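Choline kinase (Streptococcus pneumoniae, PDB 4R78) probably phosphorylates choline, as a kinase with a protein kinase-like fold that binds adenosine monophosphate in this crystal. Local coordinates at residues A[264-276]-A[288-300]. Residues are numbered along the deposited sequence; the frame is centred on the assembly and turned at random.
Sequences KILQDTIWSLWTV and YGVNRYQRAVKGL
Asp268 receives two arginines from the facing helix, and the two grips differ in geometry. Arg295 meets the carboxylate side-on in nearly its own plane (22° between the groups): NE reaches Asp268 OD2 at 2.9 Å, and NH2 uses the syn lone pair of OD1. Arg292 stands across it, the planes 80° apart, and spends both NE and NH1 on OD1, with NE at 2.8 Å from Asp268 OD1. OD1 thus accepts three N-H groups, which probably stabilises the carboxylate as an anion. A bend at chi3 brings one face of the Arg292 guanidinium against Trp271 CB and CD1, NH2 lying 3.6 Å from Trp271 CD1; that nitrogen also donates to Tyr288 OH and pairs with Glu233 of helix 223-233. The segments run antiparallel at 154°, their axes 7.8 Å apart, and join the last two long helices of the helical lobe in this kinase-like fold. Their backbones come nearest at Ser272 and Gly289, CA to CA 4.3 Å. Ala296 CB rests on Asp268 CB, and close packing continues where Ile265 CD1 lies on the bare backbone of Gly299, 3.6 Å from Gly299 O, and Ile265 CG2 meets Leu300 CD2 at 4.0 Å. The looser side is the rim: beside partly exposed Arg295 a water donates to both Asp268 OD2 and Arg295 O, and partly exposed Tyr288 presents its ring edge to Thr275 OG1, while its hydroxyl bonds an MES molecule, probably from the crystallisation liquor.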
ATOM      1  N   LYS A 264       1.415   7.680  11.819  1.00 12.66           N
ATOM      2  CA  LYS A 264       0.461   6.656  12.266  1.00 12.48           C
ATOM      3  C   LYS A 264      -0.954   7.243  12.334  1.00 12.53           C
ATOM      4  O   LYS A 264      -1.906   6.622  11.876  1.00 12.22           O
ATOM      5  CB  LYS A 264       0.861   6.079  13.631  1.00 12.48           C
ATOM      6  CG  LYS A 264       2.041   5.110  13.605  1.00 13.10           C
ATOM      7  CD  LYS A 264       2.313   4.596  15.009  1.00 12.90           C
ATOM      8  CE  LYS A 264       3.434   3.573  15.040  1.00 12.79           C
ATOM      9  NZ  LYS A 264       3.834   3.280  16.449  1.00 15.45           N
ATOM     10  N   ILE A 265      -1.081   8.446  12.897  1.00 12.55           N
ATOM     11  CA  ILE A 265      -2.380   9.115  12.997  1.00 12.63           C
ATOM     12  C   ILE A 265      -2.942   9.447  11.615  1.00 12.63           C
ATOM     13  O   ILE A 265      -4.131   9.239  11.352  1.00 12.73           O
ATOM     14  CB  ILE A 265      -2.296  10.400  13.864  1.00 12.74           C
ATOM     15  CG1 ILE A 265      -1.954  10.045  15.315  1.00 12.83           C
ATOM     16  CG2 ILE A 265      -3.613  11.184  13.815  1.00 12.86           C
ATOM     17  CD1 ILE A 265      -1.409  11.213  16.118  1.00 13.80           C
ATOM     18  N   LEU A 266      -2.079   9.942  10.731  1.00 12.50           N
ATOM     19  CA  LEU A 266      -2.507  10.300   9.386  1.00 12.47           C
ATOM     20  C   LEU A 266      -2.957   9.072   8.606  1.00 12.46           C
ATOM     21  O   LEU A 266      -3.935   9.131   7.870  1.00 12.66           O
ATOM     22  CB  LEU A 266      -1.400  11.045   8.635  1.00 12.65           C
ATOM     23  CG  LEU A 266      -1.022  12.438   9.148  1.00 14.01           C
ATOM     24  CD1 LEU A 266       0.042  13.049   8.270  1.00 15.52           C
ATOM     25  CD2 LEU A 266      -2.231  13.346   9.195  1.00 17.28           C
ATOM     26  N   GLN A 267      -2.254   7.958   8.792  1.00 12.31           N
ATOM     27  CA  GLN A 267      -2.606   6.702   8.135  1.00 12.21           C
ATOM     28  C   GLN A 267      -3.952   6.157   8.602  1.00 12.30           C
ATOM     29  O   GLN A 267      -4.787   5.785   7.783  1.00 12.77           O
ATOM     30  CB  GLN A 267      -1.496   5.665   8.321  1.00 11.91           C
ATOM     31  CG  GLN A 267      -0.329   5.917   7.386  1.00 13.05           C
ATOM     32  CD  GLN A 267       0.984   5.309   7.831  1.00 13.11           C
ATOM     33  OE1 GLN A 267       2.060   5.804   7.471  1.00 14.05           O
ATOM     34  NE2 GLN A 267       0.915   4.237   8.599  1.00 12.31           N
ATOM     35  N   ASP A 268      -4.172   6.125   9.913  1.00 12.22           N
ATOM     36  CA  ASP A 268      -5.455   5.667  10.429  1.00 12.15           C
ATOM     37  C   ASP A 268      -6.611   6.527   9.916  1.00 12.27           C
ATOM     38  O   ASP A 268      -7.673   5.997   9.578  1.00 13.09           O
ATOM     39  CB  ASP A 268      -5.443   5.601  11.954  1.00 12.17           C
ATOM     40  CG  ASP A 268      -4.865   4.301  12.473  1.00 13.24           C
ATOM     41  OD1 ASP A 268      -4.887   3.285  11.743  1.00 13.02           O
ATOM     42  OD2 ASP A 268      -4.398   4.282  13.629  1.00 13.27           O
ATOM     43  N   THR A 269      -6.383   7.836   9.817  1.00 12.57           N
ATOM     44  CA  THR A 269      -7.388   8.755   9.290  1.00 12.17           C
ATOM     45  C   THR A 269      -7.668   8.456   7.818  1.00 12.21           C
ATOM     46  O   THR A 269      -8.817   8.214   7.432  1.00 12.20           O
ATOM     47  CB  THR A 269      -6.963  10.229   9.468  1.00 11.94           C
ATOM     48  OG1 THR A 269      -6.707  10.482  10.857  1.00 12.67           O
ATOM     49  CG2 THR A 269      -8.063  11.157   8.995  1.00 12.86           C
ATOM     50  N   ILE A 270      -6.610   8.443   7.017  1.00 12.33           N
ATOM     51  CA  ILE A 270      -6.731   8.212   5.581  1.00 12.33           C
ATOM     52  C   ILE A 270      -7.370   6.862   5.253  1.00 12.50           C
ATOM     53  O   ILE A 270      -8.321   6.798   4.469  1.00 12.47           O
ATOM     54  CB  ILE A 270      -5.371   8.403   4.864  1.00 12.25           C
ATOM     55  CG1 ILE A 270      -5.018   9.894   4.846  1.00 12.31           C
ATOM     56  CG2 ILE A 270      -5.403   7.827   3.438  1.00 12.92           C
ATOM     57  CD1 ILE A 270      -3.563  10.200   4.589  1.00 12.99           C
ATOM     58  N   TRP A 271      -6.870   5.789   5.856  1.00 12.32           N
ATOM     59  CA  TRP A 271      -7.412   4.460   5.554  1.00 12.52           C
ATOM     60  C   TRP A 271      -8.828   4.239   6.106  1.00 12.68           C
ATOM     61  O   TRP A 271      -9.584   3.428   5.564  1.00 13.12           O
ATOM     62  CB  TRP A 271      -6.434   3.340   5.945  1.00 12.60           C
ATOM     63  CG  TRP A 271      -5.110   3.414   5.204  1.00 13.06           C
ATOM     64  CD1 TRP A 271      -3.866   3.540   5.760  1.00 13.48           C
ATOM     65  CD2 TRP A 271      -4.906   3.381   3.780  1.00 14.27           C
ATOM     66  NE1 TRP A 271      -2.903   3.581   4.779  1.00 14.16           N
ATOM     67  CE2 TRP A 271      -3.512   3.485   3.555  1.00 14.56           C
ATOM     68  CE3 TRP A 271      -5.764   3.270   2.674  1.00 14.98           C
ATOM     69  CZ2 TRP A 271      -2.953   3.485   2.270  1.00 15.36           C
ATOM     70  CZ3 TRP A 271      -5.208   3.267   1.394  1.00 15.74           C
ATOM     71  CH2 TRP A 271      -3.813   3.375   1.205  1.00 15.30           C
ATOM     72  N   SER A 272      -9.205   4.970   7.157  1.00 12.57           N
ATOM     73  CA  SER A 272     -10.597   4.933   7.614  1.00 12.60           C
ATOM     74  C   SER A 272     -11.529   5.565   6.571  1.00 12.40           C
ATOM     75  O   SER A 272     -12.651   5.103   6.380  1.00 12.63           O
ATOM     76  CB  SER A 272     -10.776   5.578   8.999  1.00 12.94           C
ATOM     77  OG  SER A 272     -10.815   6.995   8.936  1.00 14.05           O
ATOM     78  N   LEU A 273     -11.047   6.597   5.879  1.00 12.42           N
ATOM     79  CA  LEU A 273     -11.847   7.261   4.844  1.00 12.44           C
ATOM     80  C   LEU A 273     -11.900   6.406   3.576  1.00 12.69           C
ATOM     81  O   LEU A 273     -12.955   6.267   2.950  1.00 12.81           O
ATOM     82  CB  LEU A 273     -11.325   8.674   4.554  1.00 12.66           C
ATOM     83  CG  LEU A 273     -11.461   9.696   5.694  1.00 13.20           C
ATOM     84  CD1 LEU A 273     -10.649  10.952   5.407  1.00 13.69           C
ATOM     85  CD2 LEU A 273     -12.922  10.062   5.974  1.00 14.35           C
ATOM     86  N   TRP A 274     -10.763   5.811   3.225  1.00 12.84           N
ATOM     87  CA  TRP A 274     -10.695   4.789   2.179  1.00 13.05           C
ATOM     88  C   TRP A 274     -11.760   3.701   2.388  1.00 13.25           C
ATOM     89  O   TRP A 274     -12.421   3.278   1.434  1.00 13.57           O
ATOM     90  CB  TRP A 274      -9.285   4.189   2.164  1.00 13.12           C
ATOM     91  CG  TRP A 274      -9.057   3.020   1.229  1.00 13.21           C
ATOM     92  CD1 TRP A 274      -8.625   3.073  -0.069  1.00 12.97           C
ATOM     93  CD2 TRP A 274      -9.219   1.630   1.540  1.00 13.54           C
ATOM     94  NE1 TRP A 274      -8.515   1.803  -0.583  1.00 14.06           N
ATOM     95  CE2 TRP A 274      -8.871   0.897   0.381  1.00 13.77           C
ATOM     96  CE3 TRP A 274      -9.625   0.932   2.688  1.00 14.10           C
ATOM     97  CZ2 TRP A 274      -8.930  -0.502   0.332  1.00 13.96           C
ATOM     98  CZ3 TRP A 274      -9.679  -0.459   2.643  1.00 14.62           C
ATOM     99  CH2 TRP A 274      -9.328  -1.161   1.472  1.00 14.57           C
ATOM    100  N   THR A 275     -11.934   3.271   3.639  1.00 12.97           N
ATOM    101  CA  THR A 275     -12.906   2.232   3.984  1.00 12.87           C
ATOM    102  C   THR A 275     -14.325   2.655   3.620  1.00 12.82           C
ATOM    103  O   THR A 275     -15.059   1.891   2.981  1.00 13.27           O
ATOM    104  CB  THR A 275     -12.833   1.865   5.485  1.00 12.89           C
ATOM    105  OG1 THR A 275     -11.519   1.392   5.790  1.00 13.05           O
ATOM    106  CG2 THR A 275     -13.840   0.769   5.827  1.00 12.55           C
ATOM    107  N   VAL A 276     -14.699   3.871   4.013  1.00 13.03           N
ATOM    108  CA  VAL A 276     -16.036   4.392   3.711  1.00 12.83           C
ATOM    109  C   VAL A 276     -16.293   4.375   2.206  1.00 12.92           C
ATOM    110  O   VAL A 276     -17.341   3.900   1.756  1.00 13.22           O
ATOM    111  CB  VAL A 276     -16.247   5.811   4.284  1.00 12.66           C
ATOM    112  CG1 VAL A 276     -17.648   6.325   3.960  1.00 13.04           C
ATOM    113  CG2 VAL A 276     -16.040   5.797   5.782  1.00 13.12           C
ATOM    114  N   TYR A 288     -13.672  -2.493  10.343  1.00 13.61           N
ATOM    115  CA  TYR A 288     -12.285  -2.170  10.005  1.00 12.88           C
ATOM    116  C   TYR A 288     -12.002  -0.660  10.064  1.00 13.07           C
ATOM    117  O   TYR A 288     -11.037  -0.229  10.700  1.00 13.19           O
ATOM    118  CB  TYR A 288     -11.909  -2.740   8.628  1.00 12.94           C
ATOM    119  CG  TYR A 288     -10.532  -2.323   8.145  1.00 12.53           C
ATOM    120  CD1 TYR A 288      -9.394  -3.057   8.493  1.00 12.58           C
ATOM    121  CD2 TYR A 288     -10.373  -1.199   7.333  1.00 12.46           C
ATOM    122  CE1 TYR A 288      -8.130  -2.673   8.049  1.00 12.83           C
ATOM    123  CE2 TYR A 288      -9.117  -0.808   6.887  1.00 13.39           C
ATOM    124  CZ  TYR A 288      -8.006  -1.552   7.244  1.00 12.54           C
ATOM    125  OH  TYR A 288      -6.769  -1.156   6.805  1.00 13.60           O
ATOM    126  N   GLY A 289     -12.837   0.132   9.395  1.00 13.11           N
ATOM    127  CA  GLY A 289     -12.643   1.581   9.336  1.00 13.55           C
ATOM    128  C   GLY A 289     -12.926   2.262  10.659  1.00 13.99           C
ATOM    129  O   GLY A 289     -12.167   3.134  11.087  1.00 13.95           O
ATOM    130  N   VAL A 290     -14.018   1.848  11.301  1.00 14.34           N
ATOM    131  CA  VAL A 290     -14.417   2.350  12.624  1.00 14.98           C
ATOM    132  C   VAL A 290     -13.267   2.218  13.623  1.00 14.54           C
ATOM    133  O   VAL A 290     -12.954   3.161  14.352  1.00 14.31           O
ATOM    134  CB  VAL A 290     -15.687   1.604  13.141  1.00 15.41           C
ATOM    135  CG1 VAL A 290     -15.956   1.893  14.617  1.00 17.36           C
ATOM    136  CG2 VAL A 290     -16.909   1.961  12.291  1.00 16.48           C
ATOM    137  N   ASN A 291     -12.638   1.046  13.634  1.00 14.14           N
ATOM    138  CA  ASN A 291     -11.536   0.762  14.545  1.00 13.80           C
ATOM    139  C   ASN A 291     -10.258   1.535  14.231  1.00 13.61           C
ATOM    140  O   ASN A 291      -9.561   1.987  15.142  1.00 14.13           O
ATOM    141  CB  ASN A 291     -11.271  -0.746  14.610  1.00 14.00           C
ATOM    142  CG  ASN A 291     -12.425  -1.515  15.237  1.00 14.82           C
ATOM    143  OD1 ASN A 291     -13.252  -0.950  15.957  1.00 16.18           O
ATOM    144  ND2 ASN A 291     -12.485  -2.815  14.965  1.00 14.82           N
ATOM    145  N   ARG A 292      -9.950   1.696  12.945  1.00 13.09           N
ATOM    146  CA  ARG A 292      -8.799   2.515  12.570  1.00 12.67           C
ATOM    147  C   ARG A 292      -9.020   3.967  12.981  1.00 12.61           C
ATOM    148  O   ARG A 292      -8.118   4.614  13.507  1.00 12.52           O
ATOM    149  CB  ARG A 292      -8.493   2.410  11.075  1.00 12.38           C
ATOM    150  CG  ARG A 292      -7.932   1.056  10.658  1.00 12.53           C
ATOM    151  CD  ARG A 292      -7.131   1.130   9.379  1.00 12.13           C
ATOM    152  NE  ARG A 292      -5.849   1.793   9.617  1.00 12.90           N
ATOM    153  CZ  ARG A 292      -4.737   1.584   8.916  1.00 13.84           C
ATOM    154  NH1 ARG A 292      -3.632   2.240   9.239  1.00 13.56           N
ATOM    155  NH2 ARG A 292      -4.719   0.732   7.897  1.00 13.43           N
ATOM    156  N   TYR A 293     -10.232   4.467  12.758  1.00 12.52           N
ATOM    157  CA  TYR A 293     -10.579   5.828  13.141  1.00 13.03           C
ATOM    158  C   TYR A 293     -10.425   6.050  14.645  1.00 13.18           C
ATOM    159  O   TYR A 293      -9.849   7.050  15.070  1.00 13.05           O
ATOM    160  CB  TYR A 293     -12.000   6.142  12.683  1.00 12.81           C
ATOM    161  CG  TYR A 293     -12.471   7.544  12.981  1.00 13.00           C
ATOM    162  CD1 TYR A 293     -12.183   8.594  12.111  1.00 12.97           C
ATOM    163  CD2 TYR A 293     -13.235   7.813  14.118  1.00 13.41           C
ATOM    164  CE1 TYR A 293     -12.626   9.888  12.375  1.00 13.37           C
ATOM    165  CE2 TYR A 293     -13.689   9.097  14.390  1.00 12.93           C
ATOM    166  CZ  TYR A 293     -13.382  10.128  13.514  1.00 13.59           C
ATOM    167  OH  TYR A 293     -13.835  11.399  13.764  1.00 13.73           O
ATOM    168  N   GLN A 294     -10.923   5.108  15.443  1.00 13.60           N
ATOM    169  CA  GLN A 294     -10.781   5.177  16.898  1.00 14.01           C
ATOM    170  C   GLN A 294      -9.306   5.176  17.321  1.00 13.91           C
ATOM    171  O   GLN A 294      -8.928   5.843  18.290  1.00 13.61           O
ATOM    172  CB  GLN A 294     -11.572   4.048  17.576  1.00 14.55           C
ATOM    173  CG  GLN A 294     -11.460   3.996  19.113  1.00 16.99           C
ATOM    174  CD  GLN A 294     -11.683   5.349  19.797  1.00 19.98           C
ATOM    175  OE1 GLN A 294     -12.524   6.148  19.380  1.00 22.24           O
ATOM    176  NE2 GLN A 294     -10.923   5.604  20.850  1.00 20.53           N
ATOM    177  N   ARG A 295      -8.472   4.446  16.588  1.00 13.76           N
ATOM    178  CA  ARG A 295      -7.041   4.432  16.864  1.00 13.87           C
ATOM    179  C   ARG A 295      -6.381   5.781  16.540  1.00 14.15           C
ATOM    180  O   ARG A 295      -5.422   6.176  17.209  1.00 14.35           O
ATOM    181  CB  ARG A 295      -6.351   3.270  16.144  1.00 13.89           C
ATOM    182  CG  ARG A 295      -4.947   2.951  16.660  1.00 13.82           C
ATOM    183  CD  ARG A 295      -4.446   1.612  16.132  1.00 13.98           C
ATOM    184  NE  ARG A 295      -4.430   1.574  14.669  1.00 13.56           N
ATOM    185  CZ  ARG A 295      -4.246   0.479  13.934  1.00 13.21           C
ATOM    186  NH1 ARG A 295      -4.054  -0.701  14.508  1.00 14.44           N
ATOM    187  NH2 ARG A 295      -4.254   0.569  12.610  1.00 12.97           N
ATOM    188  N   ALA A 296      -6.899   6.482  15.528  1.00 14.29           N
ATOM    189  CA  ALA A 296      -6.474   7.860  15.251  1.00 14.42           C
ATOM    190  C   ALA A 296      -6.830   8.759  16.440  1.00 14.52           C
ATOM    191  O   ALA A 296      -6.022   9.582  16.876  1.00 14.21           O
ATOM    192  CB  ALA A 296      -7.114   8.379  13.965  1.00 14.47           C
ATOM    193  N   VAL A 297      -8.038   8.585  16.969  1.00 14.72           N
ATOM    194  CA  VAL A 297      -8.493   9.337  18.142  1.00 15.02           C
ATOM    195  C   VAL A 297      -7.571   9.076  19.339  1.00 15.27           C
ATOM    196  O   VAL A 297      -7.117  10.021  20.002  1.00 15.27           O
ATOM    197  CB  VAL A 297      -9.976   9.008  18.465  1.00 14.78           C
ATOM    198  CG1 VAL A 297     -10.395   9.568  19.820  1.00 15.22           C
ATOM    199  CG2 VAL A 297     -10.880   9.542  17.360  1.00 15.01           C
ATOM    200  N   LYS A 298      -7.265   7.800  19.576  1.00 15.74           N
ATOM    201  CA  LYS A 298      -6.343   7.379  20.635  1.00 16.13           C
ATOM    202  C   LYS A 298      -4.954   7.986  20.437  1.00 16.31           C
ATOM    203  O   LYS A 298      -4.346   8.488  21.386  1.00 16.61           O
ATOM    204  CB  LYS A 298      -6.251   5.848  20.668  1.00 16.45           C
ATOM    205  CG  LYS A 298      -5.374   5.276  21.774  1.00 18.22           C
ATOM    206  CD  LYS A 298      -5.259   3.761  21.641  1.00 21.34           C
ATOM    207  CE  LYS A 298      -4.264   3.174  22.637  1.00 22.67           C
ATOM    208  NZ  LYS A 298      -4.783   3.179  24.032  1.00 24.67           N
ATOM    209  N   GLY A 299      -4.465   7.939  19.199  1.00 16.34           N
ATOM    210  CA  GLY A 299      -3.161   8.496  18.848  1.00 16.77           C
ATOM    211  C   GLY A 299      -3.067   9.992  19.079  1.00 17.10           C
ATOM    212  O   GLY A 299      -2.044  10.483  19.564  1.00 17.20           O
ATOM    213  N   LEU A 300      -4.131  10.715  18.732  1.00 17.11           N
ATOM    214  CA  LEU A 300      -4.189  12.161  18.956  1.00 17.58           C
ATOM    215  C   LEU A 300      -4.061  12.499  20.441  1.00 18.40           C
ATOM    216  O   LEU A 300      -3.322  13.415  20.805  1.00 18.77           O
ATOM    217  CB  LEU A 300      -5.474  12.762  18.370  1.00 17.35           C
ATOM    218  CG  LEU A 300      -5.552  12.935  16.849  1.00 17.09           C
ATOM    219  CD1 LEU A 300      -6.993  13.164  16.436  1.00 16.72           C
ATOM    220  CD2 LEU A 300      -4.656  14.071  16.357  1.00 16.80           C
TER
HETATM  221  O   HOH W   1      -3.218   6.349  14.988  1.00 18.78           O